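Local coordinates for protein cytochrome C (Marichromatium purpuratum 984, PDB 5LO9) that probably oxidises thiosulfate to tetrathionate, and may also catalyse the reverse reduction, relaying electrons through c-type hemes in a fused TsdBA polypeptide, at residues A[16-25]-A[65-76]; A[32-43]-A[138-146]. All coordinates share one frame; numbering follows the deposited sequence.

Interaction 1. Residues A[16-25]-A[65-76]; sequences RGIVACAGCH and MSPWAERLTPVD. With HEC (heme c), chain C.
V19 lies on the indole of W68: its CG2 methyl is 3.5 Å from the centroid of the six-membered ring, 9° off the normal, a CH-pi contact. On the same face a heme methyl, CMC, packs toward the ring's rim, so the broad, flat tryptophan covers both the chain leading into the CXXCH motif and the porphyrin edge. The carbonyl of G17 comes to the indole edge, near its plane; the positive phi of this residue is one that glycine adopts readily.

M65 reaches the metal from the other segment. Its CB and CG pass over pyrrole nitrogen ND, CG at 3.4 Å from it. With CG anti to the backbone N (chi1 178°) and a bend at chi2 (60°), SD is delivered to the iron at 2.3 Å. The CE methyl then lies over the plane, 3.2 Å from heme NB. H25 is the second axial ligand, NE2 to iron 2.1 Å, while its ND1 hydrogen-bonds to the carbonyl of A38, in the loop 32-43. C21 and C24 tie the heme covalently through their sulfurs.

Farther from the iron, I18 CD1 rests 4.3 Å from L72 CD2, and L72 continues this apolar patch to the heme. R16 makes a long salt bridge, NE to D76 OD2 3.9 Å, with the oxygen well out of the guanidinium plane, so it is attraction of charge alone. D76 also pairs with R4 of helix 2-10, and its backbone N bonds to T73 OG1, the N-cap of helix 74-86.

Histidine nitrogen and methionine thioether fill both axial sites, leaving the iron no position for substrate. This suits an electron carrier, and the soft sulfur ligand would be expected to favour ferrous iron.

Interaction 2. Residues A[32-43]-A[138-146]; sequences DEALGAARLAGL and PLAGQPYSY. With HEC (heme c), chain C; EDO (1,2-ethanediol), chain U.
Folding at the second torsion brings Q142 onto R39 (chi2 -69°), and a similar bend brings E33 onto the start of helix 144-156 (chi2 -67°). The glutamine amide, both donor and acceptor, then grips the R39 backbone twice: OE1 takes the N-H at 2.6 Å from R39 N, and NE2 gives to R39 O at 3.0 Å, in the carbonyl plane on a lone pair.

The carboxylate of E33 spreads over two backbone N-H groups. OE2 accepts from Y144 N at 2.6 Å and OE1 from S145 N at 3.2 Å, both on the syn side. Proline at the N-cap, P143, has no side-chain acceptor to offer, so a glutamate from the other domain serves the first turn instead, and OE2 also takes the N-H of R94. S145 answers with its hydroxyl, OG donating to E33 O at 2.7 Å.

R39, extended, holds its own loop with NE and NH2 on the carbonyl of A41, while NH1 makes a weak bond to A140 O. A38, small enough to fit, sets CB over the centre of the Y146 ring, 3.6 Å from the centroid. L43 closes the other end against P138.

Each segment carries a Leu-Ala-Gly type II turn, with G42 and G141 at the positive-phi position, consistent with equivalent loops of two related cytochrome c domains. The first runs between helices 22-25 and 45-57; the second leads into helix 144-156, with L139 and Y144 packed on helix 176-187.

Overall arrangement
Interactions 1 and 2, whose centres are about 17 Å apart, both touch the first heme and meet at its histidine ligand. The bridge between them is the bond from H25 ND1 to A38 O, 2.8 Å long, which would fix the imidazole's rotation and may strengthen its donation to iron; L40 CD1 packs 3.4 Å from H25 CG. Interaction 1 thus supplies the axial ligands, and 32-43 in interaction 2 buttresses one of them. Interaction 2 also leads outward: Y146 OH bonds to R60 and to a propionate of the second heme, which comes within about 10 Å of the H25 side chain. This proximity is consistent with electron transfer between the two hemes.

Interaction 1. Residues A[16-25]-A[65-76]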
loop_
_atom_site.group_PDB
_atom_site.type_symbol
_atom_site.label_atom_id
_atom_site.label_comp_id
_atom_site.label_asym_id
_atom_site.label_seq_id
_atom_site.Cartn_x
_atom_site.Cartn_y
_atom_site.Cartn_z
ATOM N N ARG A 16 -14.582 -9.057 71.090
ATOM C CA ARG A 16 -15.657 -9.044 70.094
ATOM C C ARG A 16 -15.823 -10.391 69.372
ATOM O O ARG A 16 -16.700 -10.509 68.500
ATOM C CB ARG A 16 -15.416 -7.947 69.036
ATOM C CG ARG A 16 -15.011 -6.528 69.496
ATOM C CD ARG A 16 -15.120 -5.534 68.303
ATOM N NE ARG A 16 -16.531 -5.159 68.135
ATOM C CZ ARG A 16 -17.169 -4.149 68.746
ATOM N NH1 ARG A 16 -16.542 -3.318 69.589
ATOM N NH2 ARG A 16 -18.472 -3.973 68.507
ATOM N N GLY A 17 -15.010 -11.393 69.693
ATOM C CA GLY A 17 -15.110 -12.698 69.056
ATOM C C GLY A 17 -14.748 -12.688 67.590
ATOM O O GLY A 17 -15.429 -13.335 66.782
ATOM N N ILE A 18 -13.673 -11.989 67.234
ATOM C CA ILE A 18 -13.228 -11.848 65.858
ATOM C C ILE A 18 -11.836 -12.452 65.765
ATOM O O ILE A 18 -10.925 -12.028 66.486
ATOM C CB ILE A 18 -13.224 -10.380 65.415
ATOM C CG1 ILE A 18 -14.649 -9.850 65.271
ATOM C CG2 ILE A 18 -12.477 -10.229 64.089
ATOM C CD1 ILE A 18 -14.726 -8.358 65.054
ATOM N N VAL A 19 -11.677 -13.449 64.888
ATOM C CA VAL A 19 -10.381 -14.087 64.681
ATOM C C VAL A 19 -9.497 -13.199 63.823
ATOM O O VAL A 19 -9.959 -12.314 63.100
ATOM C CB VAL A 19 -10.501 -15.486 64.043
ATOM C CG1 VAL A 19 -11.294 -16.409 64.894
ATOM C CG2 VAL A 19 -11.147 -15.385 62.674
ATOM N N ALA A 20 -8.200 -13.459 63.918
ATOM C CA ALA A 20 -7.225 -12.734 63.126
ATOM C C ALA A 20 -7.457 -13.014 61.653
ATOM O O ALA A 20 -7.468 -14.179 61.245
ATOM C CB ALA A 20 -5.817 -13.184 63.518
ATOM N N CYS A 21 -7.583 -11.948 60.843
ATOM C CA CYS A 21 -7.723 -12.157 59.403
ATOM C C CYS A 21 -6.546 -12.947 58.839
ATOM O O CYS A 21 -6.711 -13.772 57.925
ATOM C CB CYS A 21 -7.824 -10.837 58.671
ATOM S SG CYS A 21 -9.064 -9.778 59.241
ATOM N N ALA A 22 -5.354 -12.728 59.386
ATOM C CA ALA A 22 -4.204 -13.451 58.893
ATOM C C ALA A 22 -4.298 -14.938 59.189
ATOM O O ALA A 22 -3.466 -15.703 58.698
ATOM C CB ALA A 22 -2.941 -12.853 59.475
ATOM N N GLY A 23 -5.287 -15.381 59.960
ATOM C CA GLY A 23 -5.427 -16.812 60.146
ATOM C C GLY A 23 -5.669 -17.554 58.844
ATOM O O GLY A 23 -5.213 -18.690 58.679
ATOM N N CYS A 24 -6.328 -16.906 57.880
ATOM C CA CYS A 24 -6.595 -17.521 56.581
ATOM C C CYS A 24 -5.937 -16.795 55.409
ATOM O O CYS A 24 -5.567 -17.436 54.424
ATOM C CB CYS A 24 -8.113 -17.591 56.350
ATOM S SG CYS A 24 -9.019 -18.344 57.687
ATOM N N HIS A 25 -5.837 -15.471 55.451
ATOM C CA HIS A 25 -5.231 -14.711 54.369
ATOM C C HIS A 25 -3.726 -14.576 54.523
ATOM O O HIS A 25 -3.079 -13.969 53.659
ATOM C CB HIS A 25 -5.863 -13.317 54.296
ATOM C CG HIS A 25 -7.317 -13.346 53.966
ATOM N ND1 HIS A 25 -7.780 -13.549 52.683
ATOM C CD2 HIS A 25 -8.415 -13.225 54.750
ATOM C CE1 HIS A 25 -9.101 -13.551 52.692
ATOM N NE2 HIS A 25 -9.511 -13.357 53.934
ATOM N N MET A 65 -16.230 -17.365 54.884
ATOM C CA MET A 65 -15.927 -15.948 55.036
ATOM C C MET A 65 -17.132 -15.137 55.476
ATOM O O MET A 65 -16.981 -14.225 56.291
ATOM C CB MET A 65 -15.363 -15.392 53.723
ATOM C CG MET A 65 -15.036 -13.889 53.731
ATOM S SD MET A 65 -13.802 -13.430 54.956
ATOM C CE MET A 65 -14.451 -11.790 55.205
ATOM N N SER A 66 -18.327 -15.454 54.981
ATOM C CA SER A 66 -19.524 -14.683 55.329
ATOM C C SER A 66 -19.680 -14.396 56.818
ATOM O O SER A 66 -20.167 -13.302 57.155
ATOM C CB SER A 66 -20.768 -15.404 54.797
ATOM O OG SER A 66 -21.114 -14.964 53.476
ATOM N N PRO A 67 -19.346 -15.309 57.740
ATOM C CA PRO A 67 -19.521 -14.991 59.163
ATOM C C PRO A 67 -18.549 -13.952 59.669
ATOM O O PRO A 67 -18.929 -13.103 60.483
ATOM C CB PRO A 67 -19.281 -16.335 59.848
ATOM C CG PRO A 67 -19.519 -17.319 58.826
ATOM C CD PRO A 67 -18.998 -16.721 57.569
ATOM N N TRP A 68 -17.301 -13.976 59.201
ATOM C CA TRP A 68 -16.373 -12.926 59.608
ATOM C C TRP A 68 -16.743 -11.588 58.998
ATOM O O TRP A 68 -16.529 -10.545 59.622
ATOM C CB TRP A 68 -14.969 -13.317 59.228
ATOM C CG TRP A 68 -14.668 -14.639 59.742
ATOM C CD1 TRP A 68 -14.359 -15.758 59.031
ATOM C CD2 TRP A 68 -14.668 -15.012 61.111
ATOM N NE1 TRP A 68 -14.138 -16.811 59.885
ATOM C CE2 TRP A 68 -14.332 -16.377 61.173
ATOM C CE3 TRP A 68 -14.908 -14.319 62.301
ATOM C CZ2 TRP A 68 -14.233 -17.065 62.378
ATOM C CZ3 TRP A 68 -14.803 -15.004 63.493
ATOM C CH2 TRP A 68 -14.471 -16.366 63.521
ATOM N N ALA A 69 -17.363 -11.597 57.826
ATOM C CA ALA A 69 -17.827 -10.348 57.265
ATOM C C ALA A 69 -18.994 -9.775 58.052
ATOM O O ALA A 69 -19.156 -8.550 58.071
ATOM C CB ALA A 69 -18.210 -10.543 55.816
ATOM N N GLU A 70 -19.867 -10.625 58.640
ATOM C CA GLU A 70 -21.018 -10.078 59.368
ATOM C C GLU A 70 -20.630 -9.553 60.753
ATOM O O GLU A 70 -21.259 -8.609 61.253
ATOM C CB GLU A 70 -22.142 -11.117 59.476
ATOM C CG GLU A 70 -22.037 -12.097 60.658
ATOM C CD GLU A 70 -23.262 -13.017 60.837
ATOM O OE1 GLU A 70 -24.440 -12.544 60.693
ATOM O OE2 GLU A 70 -23.009 -14.221 61.140
ATOM N N ARG A 71 -19.564 -10.096 61.348
ATOM C CA ARG A 71 -19.160 -9.696 62.679
ATOM C C ARG A 71 -18.449 -8.354 62.727
ATOM O O ARG A 71 -18.247 -7.827 63.818
ATOM C CB ARG A 71 -18.250 -10.748 63.312
ATOM C CG ARG A 71 -18.976 -11.610 64.305
ATOM C CD ARG A 71 -18.119 -12.778 64.804
ATOM N NE ARG A 71 -18.881 -13.740 65.607
ATOM C CZ ARG A 71 -19.513 -13.444 66.745
ATOM N NH1 ARG A 71 -19.490 -12.204 67.246
ATOM N NH2 ARG A 71 -20.176 -14.398 67.390
ATOM N N LEU A 72 -18.078 -7.777 61.593
ATOM C CA LEU A 72 -17.388 -6.493 61.584
ATOM C C LEU A 72 -18.372 -5.351 61.825
ATOM O O LEU A 72 -19.530 -5.405 61.405
ATOM C CB LEU A 72 -16.676 -6.275 60.239
ATOM C CG LEU A 72 -15.570 -7.267 59.935
ATOM C CD1 LEU A 72 -15.077 -6.996 58.544
ATOM C CD2 LEU A 72 -14.445 -7.207 60.950
ATOM N N THR A 73 -17.922 -4.337 62.549
ATOM C CA THR A 73 -18.669 -3.091 62.606
ATOM C C THR A 73 -18.242 -2.227 61.442
ATOM O O THR A 73 -17.208 -2.476 60.830
ATOM C CB THR A 73 -18.412 -2.363 63.924
ATOM O OG1 THR A 73 -17.011 -2.043 64.043
ATOM C CG2 THR A 73 -18.841 -3.211 65.106
ATOM N N PRO A 74 -19.029 -1.241 61.080
ATOM C CA PRO A 74 -18.592 -0.317 60.017
ATOM C C PRO A 74 -17.205 0.276 60.251
ATOM O O PRO A 74 -16.374 0.290 59.331
ATOM C CB PRO A 74 -19.678 0.755 60.040
ATOM C CG PRO A 74 -20.880 0.038 60.546
ATOM C CD PRO A 74 -20.398 -1.008 61.508
ATOM N N VAL A 75 -16.912 0.725 61.477
ATOM C CA VAL A 75 -15.586 1.277 61.755
ATOM C C VAL A 75 -14.514 0.200 61.568
ATOM O O VAL A 75 -13.428 0.480 61.050
ATOM C CB VAL A 75 -15.550 1.922 63.167
ATOM C CG1 VAL A 75 -15.858 0.924 64.257
ATOM C CG2 VAL A 75 -14.245 2.559 63.441
ATOM N N ASP A 76 -14.808 -1.048 61.962
ATOM C CA ASP A 76 -13.876 -2.158 61.742
ATOM C C ASP A 76 -13.620 -2.386 60.243
ATOM O O ASP A 76 -12.484 -2.627 59.819
ATOM C CB ASP A 76 -14.429 -3.436 62.397
ATOM C CG ASP A 76 -14.251 -3.476 63.946
ATOM O OD1 ASP A 76 -13.343 -2.793 64.478
ATOM O OD2 ASP A 76 -15.008 -4.227 64.631
HETATM FE FE HEC C . -11.574 -13.326 54.391
HETATM C CHA HEC C . -12.519 -13.491 51.035
HETATM C CHB HEC C . -11.547 -9.797 54.215
HETATM C CHC HEC C . -10.983 -13.153 57.848
HETATM C CHD HEC C . -11.350 -16.841 54.526
HETATM N NA HEC C . -11.954 -11.893 52.909
HETATM C C1A HEC C . -12.311 -12.161 51.635
HETATM C C2A HEC C . -12.530 -10.935 50.814
HETATM C C3A HEC C . -12.249 -9.864 51.768
HETATM C C4A HEC C . -11.894 -10.562 53.023
HETATM C CMA HEC C . -12.316 -8.407 51.475
HETATM C CAA HEC C . -12.932 -10.781 49.360
HETATM C CBA HEC C . -11.639 -10.659 48.575
HETATM C CGA HEC C . -11.768 -10.192 47.139
HETATM O O1A HEC C . -10.755 -10.309 46.409
HETATM O O2A HEC C . -12.833 -9.704 46.706
HETATM N NB HEC C . -11.300 -11.775 55.757
HETATM C C1B HEC C . -11.312 -10.466 55.489
HETATM C C2B HEC C . -11.089 -9.638 56.680
HETATM C C3B HEC C . -10.925 -10.615 57.759
HETATM C C4B HEC C . -11.085 -11.909 57.078
HETATM C CMB HEC C . -11.019 -8.154 56.727
HETATM C CAB HEC C . -10.698 -10.345 59.212
HETATM C CBB HEC C . -11.852 -9.495 59.722
HETATM N NC HEC C . -11.225 -14.734 55.890
HETATM C C1C HEC C . -11.034 -14.474 57.190
HETATM C C2C HEC C . -10.806 -15.697 57.983
HETATM C C3C HEC C . -10.895 -16.778 57.008
HETATM C C4C HEC C . -11.149 -16.059 55.746
HETATM C CMC HEC C . -10.537 -15.769 59.442
HETATM C CAC HEC C . -10.760 -18.261 57.191
HETATM C CBC HEC C . -11.655 -18.760 58.275
HETATM N ND HEC C . -11.886 -14.878 53.039
HETATM C C1D HEC C . -11.752 -16.184 53.287
HETATM C C2D HEC C . -12.039 -17.025 52.118
HETATM C C3D HEC C . -12.381 -16.067 51.079
HETATM C C4D HEC C . -12.271 -14.752 51.764
HETATM C CMD HEC C . -12.003 -18.514 52.021
HETATM C CAD HEC C . -12.829 -16.412 49.690
HETATM C CBD HEC C . -14.344 -16.208 49.741
HETATM C CGD HEC C . -15.002 -16.537 48.434
HETATM O O1D HEC C . -16.067 -15.940 48.101
HETATM O O2D HEC C . -14.448 -17.423 47.763
#

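Interaction 2. Residues A[32-43]-A[138-146]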
loop_
_atom_site.group_PDB
_atom_site.type_symbol
_atom_site.label_atom_id
_atom_site.label_comp_id
_atom_site.label_asym_id
_atom_site.label_seq_id
_atom_site.Cartn_x
_atom_site.Cartn_y
_atom_site.Cartn_z
ATOM N N ASP A 32 -4.366 -17.833 50.475
ATOM C CA ASP A 32 -4.001 -19.219 50.760
ATOM C C ASP A 32 -4.678 -20.138 49.753
ATOM O O ASP A 32 -5.904 -20.133 49.627
ATOM C CB ASP A 32 -4.385 -19.612 52.190
ATOM C CG ASP A 32 -3.786 -20.949 52.612
ATOM O OD1 ASP A 32 -4.468 -21.982 52.471
ATOM O OD2 ASP A 32 -2.616 -20.970 53.058
ATOM N N GLU A 33 -3.878 -20.953 49.063
ATOM C CA GLU A 33 -4.422 -21.847 48.052
ATOM C C GLU A 33 -5.380 -22.860 48.653
ATOM O O GLU A 33 -6.475 -23.072 48.122
ATOM C CB GLU A 33 -3.290 -22.569 47.347
ATOM C CG GLU A 33 -2.706 -21.812 46.216
ATOM C CD GLU A 33 -3.673 -21.644 45.067
ATOM O OE1 GLU A 33 -4.693 -22.405 44.983
ATOM O OE2 GLU A 33 -3.378 -20.739 44.254
ATOM N N ALA A 34 -4.972 -23.531 49.738
ATOM C CA ALA A 34 -5.782 -24.625 50.298
ATOM C C ALA A 34 -7.167 -24.168 50.757
ATOM O O ALA A 34 -8.154 -24.889 50.565
ATOM C CB ALA A 34 -5.053 -25.277 51.459
ATOM N N LEU A 35 -7.247 -23.005 51.424
ATOM C CA LEU A 35 -8.515 -22.442 51.878
ATOM C C LEU A 35 -9.247 -21.691 50.776
ATOM O O LEU A 35 -10.436 -21.386 50.935
ATOM C CB LEU A 35 -8.275 -21.468 53.030
ATOM C CG LEU A 35 -7.506 -22.026 54.231
ATOM C CD1 LEU A 35 -6.877 -20.931 55.053
ATOM C CD2 LEU A 35 -8.470 -22.803 55.101
ATOM N N GLY A 36 -8.566 -21.338 49.687
ATOM C CA GLY A 36 -9.199 -20.459 48.731
ATOM C C GLY A 36 -9.394 -19.069 49.289
ATOM O O GLY A 36 -10.337 -18.366 48.896
ATOM N N ALA A 37 -8.516 -18.657 50.200
ATOM C CA ALA A 37 -8.573 -17.328 50.779
ATOM C C ALA A 37 -7.867 -16.351 49.852
ATOM O O ALA A 37 -6.743 -16.606 49.404
ATOM C CB ALA A 37 -7.904 -17.335 52.145
ATOM N N ALA A 38 -8.530 -15.231 49.581
ATOM C CA ALA A 38 -8.068 -14.296 48.579
ATOM C C ALA A 38 -6.798 -13.606 49.029
ATOM O O ALA A 38 -6.447 -13.583 50.213
ATOM C CB ALA A 38 -9.123 -13.225 48.294
ATOM N N ARG A 39 -6.086 -13.083 48.042
ATOM C CA ARG A 39 -5.128 -12.017 48.283
ATOM C C ARG A 39 -5.869 -10.758 48.682
ATOM O O ARG A 39 -6.759 -10.292 47.955
ATOM C CB ARG A 39 -4.303 -11.744 47.021
ATOM C CG ARG A 39 -3.465 -10.498 47.095
ATOM C CD ARG A 39 -2.924 -10.064 45.741
ATOM N NE ARG A 39 -2.577 -8.637 45.765
ATOM C CZ ARG A 39 -2.392 -7.888 44.679
ATOM N NH1 ARG A 39 -2.508 -8.430 43.477
ATOM N NH2 ARG A 39 -2.115 -6.586 44.800
ATOM N N LEU A 40 -5.445 -10.150 49.786
ATOM C CA LEU A 40 -5.972 -8.845 50.154
ATOM C C LEU A 40 -4.937 -7.723 50.044
ATOM O O LEU A 40 -5.321 -6.554 49.946
ATOM C CB LEU A 40 -6.540 -8.905 51.581
ATOM C CG LEU A 40 -7.542 -10.031 51.853
ATOM C CD1 LEU A 40 -7.916 -10.029 53.313
ATOM C CD2 LEU A 40 -8.825 -9.903 51.014
ATOM N N ALA A 41 -3.649 -8.055 50.015
ATOM C CA ALA A 41 -2.576 -7.064 50.120
ATOM C C ALA A 41 -2.482 -6.191 48.869
ATOM O O ALA A 41 -2.237 -6.687 47.762
ATOM C CB ALA A 41 -1.249 -7.776 50.350
ATOM N N GLY A 42 -2.634 -4.883 49.055
ATOM C CA GLY A 42 -2.551 -3.942 47.968
ATOM C C GLY A 42 -3.828 -3.699 47.207
ATOM O O GLY A 42 -3.830 -2.847 46.302
ATOM N N LEU A 43 -4.907 -4.415 47.517
ATOM C CA LEU A 43 -6.163 -4.158 46.830
ATOM C C LEU A 43 -6.690 -2.788 47.234
ATOM O O LEU A 43 -6.446 -2.313 48.339
ATOM C CB LEU A 43 -7.187 -5.256 47.136
ATOM C CG LEU A 43 -7.180 -6.455 46.179
ATOM C CD1 LEU A 43 -5.826 -7.151 46.141
ATOM C CD2 LEU A 43 -8.250 -7.439 46.583
ATOM N N PRO A 138 -7.540 -6.366 40.892
ATOM C CA PRO A 138 -6.505 -7.197 40.279
ATOM C C PRO A 138 -6.910 -8.651 40.265
ATOM O O PRO A 138 -7.640 -9.117 41.137
ATOM C CB PRO A 138 -5.293 -6.976 41.180
ATOM C CG PRO A 138 -5.836 -6.582 42.489
ATOM C CD PRO A 138 -7.197 -5.986 42.266
ATOM N N LEU A 139 -6.475 -9.339 39.210
ATOM C CA LEU A 139 -6.454 -10.794 39.103
ATOM C C LEU A 139 -5.049 -11.370 39.300
ATOM O O LEU A 139 -4.892 -12.554 39.641
ATOM C CB LEU A 139 -6.961 -11.197 37.720
ATOM C CG LEU A 139 -8.257 -10.526 37.273
ATOM C CD1 LEU A 139 -8.567 -10.933 35.855
ATOM C CD2 LEU A 139 -9.417 -10.900 38.163
ATOM N N ALA A 140 -4.025 -10.566 39.073
ATOM C CA ALA A 140 -2.663 -11.044 39.176
ATOM C C ALA A 140 -2.328 -11.421 40.611
ATOM O O ALA A 140 -2.530 -10.632 41.545
ATOM C CB ALA A 140 -1.725 -9.965 38.679
ATOM N N GLY A 141 -1.826 -12.638 40.783
ATOM C CA GLY A 141 -1.409 -13.123 42.078
ATOM C C GLY A 141 -2.519 -13.616 42.983
ATOM O O GLY A 141 -2.216 -14.218 44.018
ATOM N N GLN A 142 -3.785 -13.446 42.615
ATOM C CA GLN A 142 -4.840 -14.076 43.388
ATOM C C GLN A 142 -4.674 -15.590 43.304
ATOM O O GLN A 142 -4.393 -16.120 42.228
ATOM C CB GLN A 142 -6.215 -13.673 42.848
ATOM C CG GLN A 142 -6.658 -12.301 43.255
ATOM C CD GLN A 142 -6.977 -12.173 44.757
ATOM O OE1 GLN A 142 -6.833 -13.121 45.539
ATOM N NE2 GLN A 142 -7.440 -10.998 45.147
ATOM N N PRO A 143 -4.860 -16.316 44.398
ATOM C CA PRO A 143 -4.725 -17.778 44.346
ATOM C C PRO A 143 -5.604 -18.399 43.268
ATOM O O PRO A 143 -6.678 -17.889 42.932
ATOM C CB PRO A 143 -5.165 -18.230 45.744
ATOM C CG PRO A 143 -4.812 -17.129 46.617
ATOM C CD PRO A 143 -5.085 -15.845 45.771
ATOM N N TYR A 144 -5.097 -19.493 42.693
ATOM C CA TYR A 144 -5.840 -20.230 41.684
ATOM C C TYR A 144 -7.204 -20.630 42.200
ATOM O O TYR A 144 -8.226 -20.382 41.548
ATOM C CB TYR A 144 -5.059 -21.472 41.274
ATOM C CG TYR A 144 -5.815 -22.488 40.405
ATOM C CD1 TYR A 144 -5.834 -22.387 38.990
ATOM C CD2 TYR A 144 -6.453 -23.583 40.992
ATOM C CE1 TYR A 144 -6.491 -23.338 38.205
ATOM C CE2 TYR A 144 -7.101 -24.525 40.224
ATOM C CZ TYR A 144 -7.127 -24.405 38.837
ATOM O OH TYR A 144 -7.800 -25.369 38.120
ATOM N N SER A 145 -7.244 -21.228 43.393
ATOM C CA SER A 145 -8.511 -21.706 43.934
ATOM C C SER A 145 -9.519 -20.574 44.066
ATOM O O SER A 145 -10.721 -20.789 43.859
ATOM C CB SER A 145 -8.284 -22.385 45.272
ATOM O OG SER A 145 -7.532 -21.549 46.147
ATOM N N TYR A 146 -9.051 -19.365 44.425
ATOM C CA TYR A 146 -9.955 -18.235 44.640
ATOM C C TYR A 146 -10.520 -17.714 43.326
ATOM O O TYR A 146 -11.735 -17.491 43.195
ATOM C CB TYR A 146 -9.235 -17.116 45.366
ATOM C CG TYR A 146 -10.119 -15.913 45.528
ATOM C CD1 TYR A 146 -11.235 -15.954 46.338
ATOM C CD2 TYR A 146 -9.852 -14.742 44.855
ATOM C CE1 TYR A 146 -12.072 -14.839 46.483
ATOM C CE2 TYR A 146 -10.681 -13.620 44.983
ATOM C CZ TYR A 146 -11.792 -13.689 45.792
ATOM O OH TYR A 146 -12.603 -12.598 45.920
HETATM FE FE HEC C . -11.574 -13.326 54.391
HETATM C CHA HEC C . -12.519 -13.491 51.035
HETATM C CHB HEC C . -11.547 -9.797 54.215
HETATM C CHC HEC C . -10.983 -13.153 57.848
HETATM C CHD HEC C . -11.350 -16.841 54.526
HETATM N NA HEC C . -11.954 -11.893 52.909
HETATM C C1A HEC C . -12.311 -12.161 51.635
HETATM C C2A HEC C . -12.530 -10.935 50.814
HETATM C C3A HEC C . -12.249 -9.864 51.768
HETATM C C4A HEC C . -11.894 -10.562 53.023
HETATM C CMA HEC C . -12.316 -8.407 51.475
HETATM C CAA HEC C . -12.932 -10.781 49.360
HETATM C CBA HEC C . -11.639 -10.659 48.575
HETATM C CGA HEC C . -11.768 -10.192 47.139
HETATM O O1A HEC C . -10.755 -10.309 46.409
HETATM O O2A HEC C . -12.833 -9.704 46.706
HETATM N NB HEC C . -11.300 -11.775 55.757
HETATM C C1B HEC C . -11.312 -10.466 55.489
HETATM C C2B HEC C . -11.089 -9.638 56.680
HETATM C C3B HEC C . -10.925 -10.615 57.759
HETATM C C4B HEC C . -11.085 -11.909 57.078
HETATM C CMB HEC C . -11.019 -8.154 56.727
HETATM C CAB HEC C . -10.698 -10.345 59.212
HETATM C CBB HEC C . -11.852 -9.495 59.722
HETATM N NC HEC C . -11.225 -14.734 55.890
HETATM C C1C HEC C . -11.034 -14.474 57.190
HETATM C C2C HEC C . -10.806 -15.697 57.983
HETATM C C3C HEC C . -10.895 -16.778 57.008
HETATM C C4C HEC C . -11.149 -16.059 55.746
HETATM C CMC HEC C . -10.537 -15.769 59.442
HETATM C CAC HEC C . -10.760 -18.261 57.191
HETATM C CBC HEC C . -11.655 -18.760 58.275
HETATM N ND HEC C . -11.886 -14.878 53.039
HETATM C C1D HEC C . -11.752 -16.184 53.287
HETATM C C2D HEC C . -12.039 -17.025 52.118
HETATM C C3D HEC C . -12.381 -16.067 51.079
HETATM C C4D HEC C . -12.271 -14.752 51.764
HETATM C CMD HEC C . -12.003 -18.514 52.021
HETATM C CAD HEC C . -12.829 -16.412 49.690
HETATM C CBD HEC C . -14.344 -16.208 49.741
HETATM C CGD HEC C . -15.002 -16.537 48.434
HETATM O O1D HEC C . -16.067 -15.940 48.101
HETATM O O2D HEC C . -14.448 -17.423 47.763
HETATM C C1 EDO U . -0.068 -22.172 49.757
HETATM O O1 EDO U . -0.628 -20.861 49.543
HETATM C C2 EDO U . -1.069 -23.015 50.558
HETATM O O2 EDO U . -0.896 -24.380 50.174
#